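Local structure of protein S100-A5 (Homo sapiens, 6WN7) at residues T17-Y22 against L30-K35. The protein binds calcium, zinc and copper ions as a homodimer of the S100 family, with calcium and copper competing for the same sites. The protein carries 2 engineered substitutions. Residues are numbered along the deposited sequence; the frame is centred on the assembly and turned at random.
Sequences TTFHKY and LTLSRK. With CA (calcium ion), chain K.
In the first EF-hand, F19 and L32 pack together where the entering helix, 7-23, meets the later part of the calcium loop, just before helix 34-44. L32 CD1 lies 3.5 Å from F19 CE1 and also touches CD1 of that ring. The two side chains meet at a slant. CD2, the other methyl of L32, packs one turn further along helix 7-23 on the base of Y22, 3.8 Å from Y22 CB and close to its carbonyl carbon. F19 CG is anti to the backbone N (chi1 178°), which carries the ring out to the loop. There its far edge, CE2 and CZ, faces the carbonyl of L30, with CZ 3.5 Å from L30 O near the ring plane. Cutting F19 back to an alanine is likely to leave L32 CD1 without its aromatic partner and to open a gap beside the L30 carbonyl. This is the S100-type loop, which grips calcium largely through backbone carbonyls. T31 O binds the ion at 2.4 Å, beside the carbonyls of S23, E26 and S28 and the carboxylate of E36. A water completes the coordination at 2.3 Å from the calcium ion. Backbone hydrogen bonds between L32 and I70 join this loop to that of the second EF-hand, and T31 OG1 bonds to E69 there. S33 is the N-cap of helix 34-44. At the other end of the contact, L30 CD2 meets the edge of the H20 imidazole, 4.1 Å from CE1. These two side chains lie alongside and point the same way. F19 CD2 sits above one face of the H20 ring, toward its rim. In the dimer interface, H20 NE2 hydrogen-bonds to N87 of the second subunit, and its ring stacks with F90 of that subunit.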
loop_
_atom_site.group_PDB
_atom_site.type_symbol
_atom_site.label_atom_id
_atom_site.label_comp_id
_atom_site.label_asym_id
_atom_site.label_seq_id
_atom_site.Cartn_x
_atom_site.Cartn_y
_atom_site.Cartn_z
ATOM N N THR B 17 -2.527 -0.249 11.056
ATOM C CA THR B 17 -3.418 0.144 12.131
ATOM C C THR B 17 -4.769 0.597 11.606
ATOM O O THR B 17 -5.780 0.398 12.283
ATOM C CB THR B 17 -2.768 1.223 12.986
ATOM O OG1 THR B 17 -2.625 2.432 12.237
ATOM C CG2 THR B 17 -1.399 0.785 13.424
ATOM N N THR B 18 -4.831 1.188 10.411
ATOM C CA THR B 18 -6.139 1.549 9.868
ATOM C C THR B 18 -6.988 0.303 9.639
ATOM O O THR B 18 -8.134 0.244 10.074
ATOM C CB THR B 18 -6.010 2.369 8.584
ATOM O OG1 THR B 18 -5.409 3.646 8.858
ATOM C CG2 THR B 18 -7.398 2.589 7.966
ATOM N N PHE B 19 -6.435 -0.704 8.956
ATOM C CA PHE B 19 -7.138 -1.971 8.764
ATOM C C PHE B 19 -7.699 -2.463 10.082
ATOM O O PHE B 19 -8.885 -2.756 10.193
ATOM C CB PHE B 19 -6.164 -2.993 8.174
ATOM C CG PHE B 19 -6.746 -4.348 7.969
ATOM C CD1 PHE B 19 -7.516 -4.635 6.862
ATOM C CD2 PHE B 19 -6.522 -5.349 8.879
ATOM C CE1 PHE B 19 -8.047 -5.903 6.675
ATOM C CE2 PHE B 19 -7.062 -6.605 8.692
ATOM C CZ PHE B 19 -7.816 -6.880 7.588
ATOM N N HIS B 20 -6.849 -2.509 11.110
ATOM C CA HIS B 20 -7.212 -3.103 12.394
ATOM C C HIS B 20 -8.214 -2.256 13.159
ATOM O O HIS B 20 -9.052 -2.807 13.874
ATOM C CB HIS B 20 -5.943 -3.373 13.191
ATOM C CG HIS B 20 -5.231 -4.614 12.747
ATOM N ND1 HIS B 20 -5.555 -5.871 13.210
ATOM C CD2 HIS B 20 -4.237 -4.797 11.848
ATOM C CE1 HIS B 20 -4.795 -6.769 12.617
ATOM N NE2 HIS B 20 -3.973 -6.141 11.801
ATOM N N LYS B 21 -8.172 -0.930 13.014
ATOM C CA LYS B 21 -9.217 -0.093 13.595
ATOM C C LYS B 21 -10.606 -0.615 13.237
ATOM O O LYS B 21 -11.515 -0.593 14.068
ATOM C CB LYS B 21 -9.045 1.363 13.139
ATOM C CG LYS B 21 -10.107 2.328 13.671
ATOM C CD LYS B 21 -10.078 3.713 13.009
ATOM C CE LYS B 21 -8.684 4.320 12.985
ATOM N NZ LYS B 21 -8.727 5.813 12.832
ATOM N N TYR B 22 -10.791 -1.093 12.009
ATOM C CA TYR B 22 -12.102 -1.534 11.552
ATOM C C TYR B 22 -12.274 -3.044 11.542
ATOM O O TYR B 22 -13.391 -3.515 11.742
ATOM C CB TYR B 22 -12.388 -0.951 10.161
ATOM C CG TYR B 22 -12.409 0.556 10.198
ATOM C CD1 TYR B 22 -13.539 1.226 10.586
ATOM C CD2 TYR B 22 -11.287 1.292 9.915
ATOM C CE1 TYR B 22 -13.567 2.576 10.669
ATOM C CE2 TYR B 22 -11.307 2.649 9.991
ATOM C CZ TYR B 22 -12.456 3.280 10.380
ATOM O OH TYR B 22 -12.514 4.634 10.451
ATOM N N LEU B 30 -9.376 -10.155 12.633
ATOM C CA LEU B 30 -8.316 -10.087 11.637
ATOM C C LEU B 30 -8.838 -9.903 10.219
ATOM O O LEU B 30 -8.043 -9.898 9.274
ATOM C CB LEU B 30 -7.467 -11.366 11.674
ATOM C CG LEU B 30 -6.802 -11.753 12.987
ATOM C CD1 LEU B 30 -6.045 -13.048 12.896
ATOM C CD2 LEU B 30 -5.878 -10.652 13.440
ATOM N N THR B 31 -10.148 -9.784 10.038
ATOM C CA THR B 31 -10.734 -9.639 8.718
ATOM C C THR B 31 -11.832 -8.586 8.783
ATOM O O THR B 31 -12.454 -8.387 9.825
ATOM C CB THR B 31 -11.305 -10.966 8.168
ATOM O OG1 THR B 31 -12.209 -11.537 9.107
ATOM C CG2 THR B 31 -10.219 -11.974 7.888
ATOM N N LEU B 32 -12.059 -7.926 7.651
ATOM C CA LEU B 32 -13.124 -6.949 7.505
ATOM C C LEU B 32 -14.372 -7.619 6.946
ATOM O O LEU B 32 -14.343 -8.190 5.860
ATOM C CB LEU B 32 -12.712 -5.862 6.518
ATOM C CG LEU B 32 -11.532 -4.975 6.852
ATOM C CD1 LEU B 32 -10.991 -4.393 5.606
ATOM C CD2 LEU B 32 -11.950 -3.882 7.768
ATOM N N SER B 33 -15.468 -7.515 7.666
ATOM C CA SER B 33 -16.750 -7.860 7.100
ATOM C C SER B 33 -17.139 -6.815 6.045
ATOM O O SER B 33 -16.459 -5.806 5.845
ATOM C CB SER B 33 -17.785 -7.932 8.219
ATOM O OG SER B 33 -17.977 -6.667 8.840
ATOM N N ARG B 34 -18.244 -7.070 5.348
ATOM C CA ARG B 34 -18.756 -6.062 4.444
ATOM C C ARG B 34 -19.098 -4.785 5.203
ATOM O O ARG B 34 -18.800 -3.690 4.730
ATOM C CB ARG B 34 -19.960 -6.596 3.684
ATOM C CG ARG B 34 -20.347 -5.719 2.478
ATOM C CD ARG B 34 -21.675 -6.162 1.852
ATOM N NE ARG B 34 -22.272 -5.149 0.981
ATOM C CZ ARG B 34 -22.992 -4.111 1.406
ATOM N NH1 ARG B 34 -23.492 -3.250 0.533
ATOM N NH2 ARG B 34 -23.212 -3.927 2.703
ATOM N N LYS B 35 -19.697 -4.901 6.393
ATOM C CA LYS B 35 -19.951 -3.716 7.215
ATOM C C LYS B 35 -18.660 -2.972 7.541
ATOM O O LYS B 35 -18.579 -1.745 7.446
ATOM C CB LYS B 35 -20.589 -4.132 8.540
HETATM CA CA CA K . -13.964 -8.172 11.664
HETATM O O HOH W 1 -15.240 -9.657 10.392
#